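Local coordinates for protein pyridoxal kinase (Entamoeba histolytica, PDB 4S1H) that probably phosphorylates pyridoxal to pyridoxal 5'-phosphate with ATP and magnesium, as a kinase of the ribokinase-like superfamily, at residues 3-8 and 24-29; 9-14 and 18-23; 39-44 and 48-53; 217-222 and 258-263. One frame throughout, in Å; residues are numbered along the deposited sequence.

Contact 1: 3-8 and 24-29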
loop_
_atom_site.group_PDB
_atom_site.type_symbol
_atom_site.label_atom_id
_atom_site.label_comp_id
_atom_site.label_asym_id
_atom_site.label_seq_id
_atom_site.Cartn_x
_atom_site.Cartn_y
_atom_site.Cartn_z
ATOM N N ASN A 3 6.954 -9.728 10.530
ATOM C CA ASN A 3 6.605 -9.784 9.122
ATOM C C ASN A 3 6.612 -11.231 8.667
ATOM O O ASN A 3 7.616 -11.904 8.818
ATOM C CB ASN A 3 7.610 -8.968 8.318
ATOM C CG ASN A 3 7.531 -7.492 8.643
ATOM O OD1 ASN A 3 6.442 -6.931 8.654
ATOM N ND2 ASN A 3 8.666 -6.865 8.899
ATOM N N LYS A 4 5.481 -11.684 8.132
ATOM C CA LYS A 4 5.329 -13.075 7.685
ATOM C C LYS A 4 5.538 -13.204 6.182
ATOM O O LYS A 4 5.922 -14.301 5.705
ATOM C CB LYS A 4 3.956 -13.576 8.103
ATOM C CG LYS A 4 3.709 -15.046 7.777
ATOM C CD LYS A 4 2.395 -15.561 8.345
ATOM C CE LYS A 4 2.439 -15.728 9.853
ATOM N NZ LYS A 4 1.264 -16.517 10.311
ATOM N N VAL A 5 5.237 -12.143 5.423
ATOM C CA VAL A 5 5.322 -12.154 3.976
ATOM C C VAL A 5 6.256 -11.071 3.476
ATOM O O VAL A 5 6.259 -9.969 4.011
ATOM C CB VAL A 5 3.926 -11.922 3.312
ATOM C CG1 VAL A 5 4.005 -11.963 1.795
ATOM C CG2 VAL A 5 2.919 -12.938 3.847
ATOM N N LEU A 6 7.006 -11.382 2.425
ATOM C CA LEU A 6 7.749 -10.370 1.671
ATOM C C LEU A 6 7.251 -10.434 0.255
ATOM O O LEU A 6 7.205 -11.527 -0.340
ATOM C CB LEU A 6 9.245 -10.630 1.730
ATOM C CG LEU A 6 10.139 -9.899 0.750
ATOM C CD1 LEU A 6 10.134 -8.406 1.092
ATOM C CD2 LEU A 6 11.541 -10.487 0.819
ATOM N N THR A 7 6.835 -9.284 -0.252
ATOM C CA THR A 7 6.281 -9.220 -1.605
ATOM C C THR A 7 6.932 -8.090 -2.380
ATOM O O THR A 7 7.005 -6.927 -1.930
ATOM C CB THR A 7 4.735 -9.144 -1.619
ATOM O OG1 THR A 7 4.289 -8.797 -2.937
ATOM C CG2 THR A 7 4.221 -8.144 -0.654
ATOM N N ILE A 8 7.427 -8.445 -3.543
ATOM C CA ILE A 8 8.223 -7.583 -4.394
ATOM C C ILE A 8 7.491 -7.442 -5.703
ATOM O O ILE A 8 7.393 -8.413 -6.485
ATOM C CB ILE A 8 9.639 -8.205 -4.614
ATOM C CG1 ILE A 8 10.368 -8.425 -3.283
ATOM C CG2 ILE A 8 10.448 -7.381 -5.599
ATOM C CD1 ILE A 8 11.646 -9.246 -3.375
ATOM N N ILE A 24 -3.793 -4.068 -0.207
ATOM C CA ILE A 24 -5.201 -4.068 0.100
ATOM C C ILE A 24 -5.622 -5.448 0.611
ATOM O O ILE A 24 -6.333 -5.561 1.610
ATOM C CB ILE A 24 -6.047 -3.682 -1.131
ATOM C CG1 ILE A 24 -5.801 -2.214 -1.481
ATOM C CG2 ILE A 24 -7.539 -3.923 -0.876
ATOM C CD1 ILE A 24 -6.223 -1.859 -2.898
ATOM N N ILE A 25 -5.190 -6.494 -0.091
ATOM C CA ILE A 25 -5.651 -7.844 0.218
ATOM C C ILE A 25 -5.007 -8.364 1.518
ATOM O O ILE A 25 -5.709 -8.815 2.427
ATOM C CB ILE A 25 -5.452 -8.806 -0.970
ATOM C CG1 ILE A 25 -6.287 -8.284 -2.134
ATOM C CG2 ILE A 25 -5.837 -10.217 -0.559
ATOM C CD1 ILE A 25 -5.886 -8.817 -3.499
ATOM N N LEU A 26 -3.688 -8.326 1.588
ATOM C CA LEU A 26 -2.967 -8.807 2.785
ATOM C C LEU A 26 -3.320 -7.977 4.019
ATOM O O LEU A 26 -3.512 -8.547 5.106
ATOM C CB LEU A 26 -1.463 -8.846 2.548
ATOM C CG LEU A 26 -0.981 -9.913 1.566
ATOM C CD1 LEU A 26 0.445 -9.678 1.095
ATOM C CD2 LEU A 26 -1.113 -11.318 2.141
ATOM N N ASP A 27 -3.466 -6.671 3.862
ATOM C CA ASP A 27 -3.967 -5.845 4.999
ATOM C C ASP A 27 -5.370 -6.329 5.465
ATOM O O ASP A 27 -5.616 -6.494 6.670
ATOM C CB ASP A 27 -4.019 -4.317 4.688
ATOM C CG ASP A 27 -2.617 -3.660 4.445
ATOM O OD1 ASP A 27 -1.545 -4.270 4.704
ATOM O OD2 ASP A 27 -2.589 -2.489 3.947
ATOM N N SER A 28 -6.286 -6.598 4.534
ATOM C CA SER A 28 -7.633 -7.016 4.894
ATOM C C SER A 28 -7.670 -8.400 5.577
ATOM O O SER A 28 -8.536 -8.668 6.385
ATOM C CB SER A 28 -8.590 -6.977 3.687
ATOM O OG SER A 28 -9.115 -8.262 3.399
ATOM N N PHE A 29 -6.689 -9.244 5.267
ATOM C CA PHE A 29 -6.539 -10.552 5.929
ATOM C C PHE A 29 -5.700 -10.452 7.206
ATOM O O PHE A 29 -5.503 -11.448 7.865
ATOM C CB PHE A 29 -5.888 -11.601 4.979
ATOM C CG PHE A 29 -6.850 -12.327 4.057
ATOM C CD1 PHE A 29 -7.248 -11.776 2.859
ATOM C CD2 PHE A 29 -7.314 -13.622 4.372
ATOM C CE1 PHE A 29 -8.116 -12.442 2.018
ATOM C CE2 PHE A 29 -8.184 -14.304 3.526
ATOM C CZ PHE A 29 -8.590 -13.710 2.341
#

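Contact 2: 9-14 and 18-23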
loop_
_atom_site.group_PDB
_atom_site.type_symbol
_atom_site.label_atom_id
_atom_site.label_comp_id
_atom_site.label_asym_id
_atom_site.label_seq_id
_atom_site.Cartn_x
_atom_site.Cartn_y
_atom_site.Cartn_z
ATOM N N SER A 9 6.952 -6.270 -5.985
ATOM C CA SER A 9 6.161 -6.067 -7.186
ATOM C C SER A 9 5.923 -4.578 -7.426
ATOM O O SER A 9 6.476 -3.726 -6.712
ATOM C CB SER A 9 4.833 -6.834 -7.115
ATOM O OG SER A 9 4.180 -6.826 -8.380
ATOM N N SER A 10 5.142 -4.261 -8.432
ATOM C CA SER A 10 4.981 -2.894 -8.908
ATOM C C SER A 10 4.083 -2.072 -8.003
ATOM O O SER A 10 3.375 -2.603 -7.160
ATOM C CB SER A 10 4.352 -2.908 -10.301
ATOM O OG SER A 10 3.182 -3.721 -10.286
ATOM N N TYR A 11 4.129 -0.751 -8.175
ATOM C CA TYR A 11 3.293 0.170 -7.420
ATOM C C TYR A 11 2.709 1.229 -8.351
ATOM O O TYR A 11 3.438 1.776 -9.191
ATOM C CB TYR A 11 4.095 0.824 -6.284
ATOM C CG TYR A 11 3.273 1.798 -5.503
ATOM C CD1 TYR A 11 2.505 1.374 -4.455
ATOM C CD2 TYR A 11 3.232 3.146 -5.855
ATOM C CE1 TYR A 11 1.694 2.236 -3.753
ATOM C CE2 TYR A 11 2.442 4.046 -5.146
ATOM C CZ TYR A 11 1.703 3.583 -4.079
ATOM O OH TYR A 11 0.886 4.417 -3.355
ATOM N N VAL A 12 1.413 1.497 -8.174
ATOM C CA VAL A 12 0.704 2.625 -8.800
ATOM C C VAL A 12 0.059 3.505 -7.736
ATOM O O VAL A 12 -0.499 2.986 -6.771
ATOM C CB VAL A 12 -0.392 2.176 -9.801
ATOM C CG1 VAL A 12 0.286 1.592 -11.017
ATOM C CG2 VAL A 12 -1.366 1.164 -9.170
ATOM N N CYS A 13 0.167 4.818 -7.909
ATOM C CA CYS A 13 -0.419 5.794 -6.949
ATOM C C CYS A 13 -1.936 5.822 -6.946
ATOM O O CYS A 13 -2.578 6.006 -5.921
ATOM C CB CYS A 13 0.095 7.210 -7.222
ATOM S SG CYS A 13 1.882 7.352 -7.135
ATOM N N SER A 14 -2.517 5.593 -8.126
ATOM C CA SER A 14 -3.944 5.537 -8.341
ATOM C C SER A 14 -4.255 4.203 -8.996
ATOM O O SER A 14 -3.460 3.684 -9.808
ATOM C CB SER A 14 -4.359 6.651 -9.265
ATOM O OG SER A 14 -5.760 6.692 -9.485
ATOM N N GLY A 18 -0.373 -4.940 -8.947
ATOM C CA GLY A 18 0.815 -5.347 -8.265
ATOM C C GLY A 18 0.754 -5.266 -6.758
ATOM O O GLY A 18 -0.219 -5.711 -6.112
ATOM N N ASN A 19 1.787 -4.659 -6.187
ATOM C CA ASN A 19 1.838 -4.534 -4.728
ATOM C C ASN A 19 0.729 -3.682 -4.098
ATOM O O ASN A 19 0.447 -3.852 -2.926
ATOM C CB ASN A 19 3.214 -4.064 -4.227
ATOM C CG ASN A 19 4.053 -5.182 -3.671
ATOM O OD1 ASN A 19 3.565 -6.282 -3.413
ATOM N ND2 ASN A 19 5.317 -4.909 -3.466
ATOM N N ARG A 20 0.082 -2.811 -4.858
ATOM C CA ARG A 20 -1.082 -2.095 -4.359
ATOM C C ARG A 20 -2.254 -3.050 -4.089
ATOM O O ARG A 20 -2.894 -2.970 -3.041
ATOM C CB ARG A 20 -1.438 -0.941 -5.272
ATOM C CG ARG A 20 -2.475 -0.008 -4.764
ATOM C CD ARG A 20 -2.012 0.945 -3.650
ATOM N NE ARG A 20 -3.279 1.543 -3.206
ATOM C CZ ARG A 20 -3.927 1.338 -2.057
ATOM N NH1 ARG A 20 -3.414 0.592 -1.073
ATOM N NH2 ARG A 20 -5.124 1.871 -1.915
ATOM N N CYS A 21 -2.537 -3.957 -5.030
ATOM C CA CYS A 21 -3.452 -5.095 -4.770
ATOM C C CYS A 21 -3.018 -5.897 -3.557
ATOM O O CYS A 21 -3.834 -6.258 -2.721
ATOM C CB CYS A 21 -3.544 -6.025 -5.979
ATOM S SG CYS A 21 -4.291 -5.224 -7.385
ATOM N N GLY A 22 -1.721 -6.184 -3.468
ATOM C CA GLY A 22 -1.175 -6.949 -2.380
ATOM C C GLY A 22 -1.406 -6.281 -1.051
ATOM O O GLY A 22 -1.813 -6.932 -0.094
ATOM N N MET A 23 -1.226 -4.979 -1.010
ATOM C CA MET A 23 -1.419 -4.262 0.261
ATOM C C MET A 23 -2.871 -4.366 0.705
ATOM O O MET A 23 -3.169 -4.669 1.855
ATOM C CB MET A 23 -1.001 -2.795 0.123
ATOM C CG MET A 23 0.486 -2.574 -0.178
ATOM S SD MET A 23 0.930 -0.876 -0.739
ATOM C CE MET A 23 2.596 -1.138 -1.295
HETATM O O HOH W 1 -3.452 3.091 -5.509
#

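Contact 3: 39-44 and 48-53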
loop_
_atom_site.group_PDB
_atom_site.type_symbol
_atom_site.label_atom_id
_atom_site.label_comp_id
_atom_site.label_asym_id
_atom_site.label_seq_id
_atom_site.Cartn_x
_atom_site.Cartn_y
_atom_site.Cartn_z
ATOM N N THR A 39 8.409 -0.414 -8.967
ATOM C CA THR A 39 8.073 0.817 -9.711
ATOM C C THR A 39 7.402 1.807 -8.781
ATOM O O THR A 39 6.893 1.421 -7.734
ATOM C CB THR A 39 7.083 0.583 -10.866
ATOM O OG1 THR A 39 5.770 0.272 -10.372
ATOM C CG2 THR A 39 7.547 -0.572 -11.768
ATOM N N HIS A 40 7.393 3.064 -9.196
ATOM C CA HIS A 40 6.543 4.099 -8.597
ATOM C C HIS A 40 5.897 4.875 -9.744
ATOM O O HIS A 40 6.437 5.881 -10.208
ATOM C CB HIS A 40 7.382 4.989 -7.669
ATOM C CG HIS A 40 6.611 6.098 -7.006
ATOM N ND1 HIS A 40 7.204 7.288 -6.643
ATOM C CD2 HIS A 40 5.311 6.211 -6.643
ATOM C CE1 HIS A 40 6.315 8.085 -6.086
ATOM N NE2 HIS A 40 5.163 7.464 -6.064
ATOM N N LEU A 41 4.735 4.391 -10.201
ATOM C CA LEU A 41 4.025 4.993 -11.319
ATOM C C LEU A 41 2.755 5.677 -10.853
ATOM O O LEU A 41 2.173 5.294 -9.851
ATOM C CB LEU A 41 3.611 3.924 -12.326
ATOM C CG LEU A 41 4.750 2.993 -12.753
ATOM C CD1 LEU A 41 4.212 1.923 -13.682
ATOM C CD2 LEU A 41 5.850 3.780 -13.433
ATOM N N ALA A 42 2.311 6.663 -11.600
ATOM C CA ALA A 42 1.066 7.363 -11.287
ATOM C C ALA A 42 -0.138 6.459 -11.386
ATOM O O ALA A 42 -1.047 6.519 -10.588
ATOM C CB ALA A 42 0.875 8.526 -12.234
ATOM N N ASN A 43 -0.132 5.627 -12.440
ATOM C CA ASN A 43 -1.279 4.797 -12.790
ATOM C C ASN A 43 -0.781 3.628 -13.652
ATOM O O ASN A 43 0.387 3.581 -14.007
ATOM C CB ASN A 43 -2.322 5.643 -13.525
ATOM C CG ASN A 43 -1.714 6.546 -14.590
ATOM O OD1 ASN A 43 -1.598 7.765 -14.414
ATOM N ND2 ASN A 43 -1.290 5.937 -15.708
ATOM N N HIS A 44 -1.636 2.661 -13.936
ATOM C CA HIS A 44 -1.155 1.507 -14.685
ATOM C C HIS A 44 -0.927 1.813 -16.175
ATOM O O HIS A 44 -1.271 2.885 -16.675
ATOM C CB HIS A 44 -1.991 0.251 -14.416
ATOM C CG HIS A 44 -3.399 0.341 -14.885
ATOM N ND1 HIS A 44 -3.739 0.533 -16.210
ATOM C CD2 HIS A 44 -4.563 0.184 -14.219
ATOM C CE1 HIS A 44 -5.049 0.541 -16.329
ATOM N NE2 HIS A 44 -5.573 0.324 -15.139
ATOM N N PRO A 48 -3.070 6.399 -21.395
ATOM C CA PRO A 48 -2.244 7.086 -22.407
ATOM C C PRO A 48 -0.929 7.685 -21.926
ATOM O O PRO A 48 -0.007 7.829 -22.713
ATOM C CB PRO A 48 -3.131 8.235 -22.887
ATOM C CG PRO A 48 -4.506 7.860 -22.514
ATOM C CD PRO A 48 -4.433 6.965 -21.332
ATOM N N VAL A 49 -0.878 8.105 -20.665
ATOM C CA VAL A 49 0.335 8.646 -20.079
ATOM C C VAL A 49 0.540 7.843 -18.812
ATOM O O VAL A 49 -0.434 7.542 -18.127
ATOM C CB VAL A 49 0.132 10.142 -19.766
ATOM C CG1 VAL A 49 1.309 10.744 -19.017
ATOM C CG2 VAL A 49 -0.127 10.940 -21.037
ATOM N N VAL A 50 1.787 7.437 -18.561
ATOM C CA VAL A 50 2.161 6.664 -17.385
ATOM C C VAL A 50 3.364 7.347 -16.736
ATOM O O VAL A 50 4.507 7.033 -17.029
ATOM C CB VAL A 50 2.503 5.198 -17.720
ATOM C CG1 VAL A 50 2.690 4.370 -16.462
ATOM C CG2 VAL A 50 1.407 4.571 -18.585
ATOM N N GLY A 51 3.107 8.254 -15.797
ATOM C CA GLY A 51 4.193 9.008 -15.195
ATOM C C GLY A 51 4.898 8.183 -14.126
ATOM O O GLY A 51 4.336 7.235 -13.586
ATOM N N GLY A 52 6.150 8.519 -13.872
ATOM C CA GLY A 52 6.972 7.879 -12.848
ATOM C C GLY A 52 7.984 6.912 -13.454
ATOM O O GLY A 52 8.049 6.760 -14.678
ATOM N N SER A 53 8.726 6.225 -12.597
ATOM C CA SER A 53 9.908 5.434 -12.997
ATOM C C SER A 53 9.952 4.073 -12.320
ATOM O O SER A 53 9.379 3.863 -11.246
ATOM C CB SER A 53 11.224 6.149 -12.638
ATOM O OG SER A 53 11.522 7.224 -13.519
HETATM O O HOH W 2 8.600 7.443 -9.961
#

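Contact 4: 217-222 and 258-263. With ADP (adenosine-5'-diphosphate), chain C.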
loop_
_atom_site.group_PDB
_atom_site.type_symbol
_atom_site.label_atom_id
_atom_site.label_comp_id
_atom_site.label_asym_id
_atom_site.label_seq_id
_atom_site.Cartn_x
_atom_site.Cartn_y
_atom_site.Cartn_z
ATOM N N GLY A 217 -5.109 -10.757 -12.327
ATOM C CA GLY A 217 -4.146 -11.768 -11.972
ATOM C C GLY A 217 -3.442 -11.474 -10.674
ATOM O O GLY A 217 -3.173 -12.375 -9.896
ATOM N N ASP A 218 -3.115 -10.205 -10.460
ATOM C CA ASP A 218 -2.495 -9.809 -9.197
ATOM C C ASP A 218 -3.441 -10.077 -8.015
ATOM O O ASP A 218 -3.028 -10.601 -6.977
ATOM C CB ASP A 218 -2.093 -8.314 -9.255
ATOM C CG ASP A 218 -1.160 -7.996 -10.442
ATOM O OD1 ASP A 218 -0.453 -8.935 -10.918
ATOM O OD2 ASP A 218 -1.140 -6.817 -10.904
ATOM N N THR A 219 -4.693 -9.693 -8.175
ATOM C CA THR A 219 -5.715 -9.890 -7.151
ATOM C C THR A 219 -5.861 -11.380 -6.857
ATOM O O THR A 219 -5.836 -11.791 -5.709
ATOM C CB THR A 219 -7.025 -9.247 -7.597
ATOM O OG1 THR A 219 -6.821 -7.836 -7.736
ATOM C CG2 THR A 219 -8.154 -9.538 -6.637
ATOM N N LEU A 220 -5.946 -12.206 -7.897
ATOM C CA LEU A 220 -5.970 -13.661 -7.688
ATOM C C LEU A 220 -4.789 -14.159 -6.842
ATOM O O LEU A 220 -4.977 -14.940 -5.890
ATOM C CB LEU A 220 -5.997 -14.440 -9.030
ATOM C CG LEU A 220 -5.882 -15.988 -8.969
ATOM C CD1 LEU A 220 -6.974 -16.602 -8.117
ATOM C CD2 LEU A 220 -5.882 -16.561 -10.365
ATOM N N THR A 221 -3.585 -13.726 -7.203
ATOM C CA THR A 221 -2.370 -14.131 -6.544
ATOM C C THR A 221 -2.465 -13.851 -5.034
ATOM O O THR A 221 -2.161 -14.748 -4.233
ATOM C CB THR A 221 -1.180 -13.367 -7.125
ATOM O OG1 THR A 221 -0.908 -13.831 -8.450
ATOM C CG2 THR A 221 0.076 -13.513 -6.273
ATOM N N TYR A 222 -2.872 -12.646 -4.645
ATOM C CA TYR A 222 -2.867 -12.311 -3.201
ATOM C C TYR A 222 -4.022 -12.923 -2.415
ATOM O O TYR A 222 -3.845 -13.288 -1.264
ATOM C CB TYR A 222 -2.773 -10.800 -2.978
ATOM C CG TYR A 222 -1.424 -10.303 -3.425
ATOM C CD1 TYR A 222 -0.268 -10.557 -2.662
ATOM C CD2 TYR A 222 -1.283 -9.613 -4.606
ATOM C CE1 TYR A 222 0.990 -10.125 -3.097
ATOM C CE2 TYR A 222 -0.032 -9.185 -5.043
ATOM C CZ TYR A 222 1.085 -9.454 -4.289
ATOM O OH TYR A 222 2.322 -9.036 -4.699
ATOM N N ILE A 258 -10.402 -2.365 -11.299
ATOM C CA ILE A 258 -11.256 -3.303 -10.569
ATOM C C ILE A 258 -11.733 -2.678 -9.276
ATOM O O ILE A 258 -11.039 -1.832 -8.681
ATOM C CB ILE A 258 -10.584 -4.667 -10.288
ATOM C CG1 ILE A 258 -9.281 -4.496 -9.502
ATOM C CG2 ILE A 258 -10.373 -5.416 -11.604
ATOM C CD1 ILE A 258 -8.670 -5.787 -9.033
ATOM N N ASN A 259 -12.940 -3.061 -8.867
ATOM C CA ASN A 259 -13.621 -2.444 -7.724
ATOM C C ASN A 259 -13.211 -3.072 -6.362
ATOM O O ASN A 259 -14.063 -3.431 -5.547
ATOM C CB ASN A 259 -15.126 -2.531 -7.950
ATOM C CG ASN A 259 -15.922 -1.618 -7.061
ATOM O OD1 ASN A 259 -15.386 -0.677 -6.465
ATOM N ND2 ASN A 259 -17.222 -1.853 -6.999
ATOM N N ILE A 260 -11.920 -3.130 -6.103
ATOM C CA ILE A 260 -11.419 -3.853 -4.968
ATOM C C ILE A 260 -11.685 -3.116 -3.645
ATOM O O ILE A 260 -11.955 -3.770 -2.654
ATOM C CB ILE A 260 -9.939 -4.267 -5.171
ATOM C CG1 ILE A 260 -9.542 -5.311 -4.128
ATOM C CG2 ILE A 260 -8.998 -3.076 -5.134
ATOM C CD1 ILE A 260 -8.162 -5.886 -4.354
ATOM N N ILE A 261 -11.654 -1.788 -3.637
ATOM C CA ILE A 261 -11.866 -1.031 -2.355
ATOM C C ILE A 261 -13.276 -1.269 -1.786
ATOM O O ILE A 261 -13.442 -1.625 -0.616
ATOM C CB ILE A 261 -11.591 0.472 -2.517
ATOM C CG1 ILE A 261 -10.133 0.739 -2.931
ATOM C CG2 ILE A 261 -11.866 1.225 -1.211
ATOM C CD1 ILE A 261 -9.062 0.279 -1.956
ATOM N N ASN A 262 -14.296 -1.131 -2.622
ATOM C CA ASN A 262 -15.671 -1.402 -2.210
ATOM C C ASN A 262 -15.943 -2.871 -1.884
ATOM O O ASN A 262 -16.874 -3.170 -1.136
ATOM C CB ASN A 262 -16.667 -0.846 -3.224
ATOM C CG ASN A 262 -16.611 0.677 -3.294
ATOM O OD1 ASN A 262 -16.625 1.333 -2.249
ATOM N ND2 ASN A 262 -16.430 1.239 -4.502
ATOM N N CYS A 263 -15.109 -3.764 -2.430
ATOM C CA CYS A 263 -15.237 -5.173 -2.210
ATOM C C CYS A 263 -14.382 -5.682 -1.061
ATOM O O CYS A 263 -14.410 -6.873 -0.784
ATOM C CB CYS A 263 -14.944 -5.936 -3.518
ATOM S SG CYS A 263 -16.265 -5.672 -4.755
HETATM P PB ADP C . -3.699 -11.758 -15.678
HETATM O O1B ADP C . -3.917 -11.840 -17.172
HETATM O O2B ADP C . -3.957 -10.374 -15.107
HETATM O O3B ADP C . -2.415 -12.416 -15.276
HETATM P PA ADP C . -5.956 -13.578 -15.738
HETATM O O1A ADP C . -5.427 -14.980 -15.875
HETATM O O2A ADP C . -6.440 -12.856 -16.951
HETATM O O3A ADP C . -4.842 -12.659 -15.001
HETATM O "O5'" ADP C . -7.114 -13.549 -14.661
HETATM C "C5'" ADP C . -6.990 -14.053 -13.347
HETATM C "C4'" ADP C . -8.345 -14.563 -12.946
HETATM O "O4'" ADP C . -9.292 -13.498 -13.024
HETATM C "C3'" ADP C . -8.846 -15.637 -13.906
HETATM O "O3'" ADP C . -8.449 -16.943 -13.474
HETATM C "C2'" ADP C . -10.327 -15.418 -13.878
HETATM O "O2'" ADP C . -10.890 -16.089 -12.760
HETATM C "C1'" ADP C . -10.488 -13.924 -13.660
HETATM N N9 ADP C . -10.726 -13.130 -14.888
HETATM C C8 ADP C . -9.882 -12.351 -15.577
HETATM N N7 ADP C . -10.493 -11.764 -16.636
HETATM C C5 ADP C . -11.769 -12.173 -16.617
HETATM C C6 ADP C . -12.981 -11.928 -17.435
HETATM N N6 ADP C . -12.906 -11.115 -18.509
HETATM N N1 ADP C . -14.116 -12.560 -17.069
HETATM C C2 ADP C . -14.177 -13.384 -15.985
HETATM N N3 ADP C . -13.114 -13.641 -15.196
HETATM C C4 ADP C . -11.916 -13.069 -15.464
#

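Contact 1: 3-8 and 24-29
Leu26 is the residue through which the helix touches the strand: its CD1 methyl stands 4.3 Å from Val5 CG1 and, beside that, 4.4 Å from Thr7 CG2. These gaps and the 89 Å² of surface buried mark a light, purely apolar contact. Further evidence is the nearest backbone approach, Val5 CA to Leu26 CA at 9.0 Å, which must be spanned by side chains. Read from the start of 24-29, Ile24 turns off toward Phe16 and Ile261, and its carbonyl O accepts Ser28 N at 3.1 Å, a regular i to i+4 helix bond. Ile25 points to another neighbour, packing on Tyr222 of helix 216-229. Leu26 follows, with CG anti to its own carbonyl carbon (chi1 -69°) and CD1 carried on in extension (chi2 165°), which drives that methyl between the two strand residues. Val5 and Thr7 present the same face of strand 5-9, while Leu6 between them faces away. This is the first strand-helix pair of a beta-alpha-beta unit, strand 5-9, helix 18-28 and strand 33-41, in which the helix covers one face of the parallel part of the central sheet. Thr7 turns its methyl to Leu26, while OG1 is hydrogen-bonded to Asn19 and Tyr222. Next along the helix, Asp27 is directed to the dimer interface, where OD1 forms a salt bridge with Arg20 of the second subunit. Phe29 N bonds to Ile25 O at 3.0 Å, and the Phe29 ring meets Trp227 edge-to-face.

Contact 2: 9-14 and 18-23
Asn19 and Ser10 are joined by the one direct hydrogen bond between the two segments: Asn19 N donates to Ser10 O at 2.8 Å, in the carbonyl plane but bent, with 140° at the hydrogen. Van der Waals contact surrounds it. Gly18 CA lies 3.5 Å from Ser10 OG and 3.7 Å from Ser9 OG, so close that a beta carbon there would collide with Ser10 OG. The Asn19 side chain packs by its CG beside Ser9 CB. This loop leads from the first strand of the ribokinase-like fold into helix 18-28; Ser10 within it binds pyridoxal 5'-phosphate in another structure of this protein, though none is bound here. Apolar packing comes from Tyr11, whose ring is met obliquely by two helix side chains. Its CD1 is 4.0 Å from Met23 CE, the side chains crossing near a right angle; its CE1 is 3.9 Å from Arg20 CD, with Arg20 running alongside. The third kind of interaction uses water: one molecule, in the guanidinium plane at its edge, accepts from Arg20 NE at 2.8 Å and lies 3.2 Å from Val12 O, to which it can donate. Arg20 NH2 turns to Asp27 of the second subunit.

Contact 3: 39-44 and 48-53
Leu41 lies against residues 50-52. Its CB is 3.6 Å from Gly51 O. Since CG stands anti to the carbonyl carbon (chi1 -51°), the two methyls are thrown toward the facing segment: CD1 comes to 4.0 Å from Val50 CG1, and CD2 rests over the backbone, 3.8 Å from Gly52 C. Leu41 and Val50 cross obliquely, so they touch at methyls. Main-chain bonds hold the segments together around this packing. His40 N donates to Ser53 O at 3.0 Å and is almost straight (172°), whereas the return bond from Ser53 N to His40 O is weak at 3.3 Å. A water also bridges the pair, donating to His40 O and accepting from Ser53 N. Ala42 N reaches Gly51 O at 2.9 Å from above the carbonyl plane. The segments form the loosely paired end of a beta hairpin, strands 33-41 and 52-54, at the edge of the central sheet, with the Ala42 to Gly51 bond just past the strands; Thr45, in the connection between the two segments, binds pyridoxal 5'-phosphate in another structure of this protein, though that ligand is absent here. Beyond the strands, Asn43 ND2 donates to Val49 O at 3.0 Å, on a lone pair and with 166° at the hydrogen, and to His44 O at 3.2 Å. Both acceptors lie in the amide plane, which should fix the rotation of the group. Ser66 OG of the second subunit donates to Asn43 OD1 and accepts from Gly51 N. Asn43 O is buried without a polar partner, faced instead by Val50 CG1.

Contact 4: 217-222 and 258-263
Segment 217-222, within helix 216-229, and the irregular turn 258-263 come nearest at Thr219 and Ile260, whose CA atoms are 8.6 Å apart, so the 94 Å² they bury between them is made by side chains. Thr219 carries the helix side of the contact. Its OG1 is 3.0 Å from Ile258 CD1, so short that the exact position of the methyl is doubtful, and the two side chains reach toward each other tip to tip. The same OG1 lies 4.1 Å from Ile260 CD1, again end on, so the hydroxyl has a methyl from each isoleucine against it. Its polar need is met by Gly215 O, one turn back in the chain; the torsion that sets OG1 beside the backbone N (chi1 -63°) serves both roles. The two isoleucines are brought together by a sharp turn: Asn259 is the centre of an inverse gamma turn, closed by a weak bond from Ile260 N to Ile258 O at 3.0 Å. Asn262 ND2 then donates to Asn259 OD1 at 2.9 Å, on a lone pair of the amide oxygen. At the N-terminal end of the helical segment, Gly217 N donates to ADP O2B at 3.0 Å with an angle of 140°, and Leu220 CD2 is 4.0 Å from ADP O3'. Asp218 OD2 accepts from Gly18 N. A glycine-rich helix start whose backbone N-H grips the beta-phosphate, followed at once by an aspartate, is consistent with the anion hole of ribokinase-like kinases, here with ADP bound.

In the fold
Contacts 1 and 2 share helix 18-28, with contact 2 nested in the loop that contact 1 closes; contacts 3 and 4 follow later in the chain. The centre of contact 2 lies about 11 Å from those of contacts 1, 3 and 4, whereas contacts 1 and 3 are about 23 Å apart and do not touch. Strands 5-9 and 33-41, neighbours in the central sheet, connect contacts 1 and 3, and a probable hydrogen bond from Cys13 N to Leu41 O links contacts 2 and 3. Helix 216-229 brings contact 4 against helix 18-28. The segments carrying the pyridoxal 5'-phosphate residues, the ADP-binding helix and the sheet thus pack as neighbours, and all four contacts reach the second subunit.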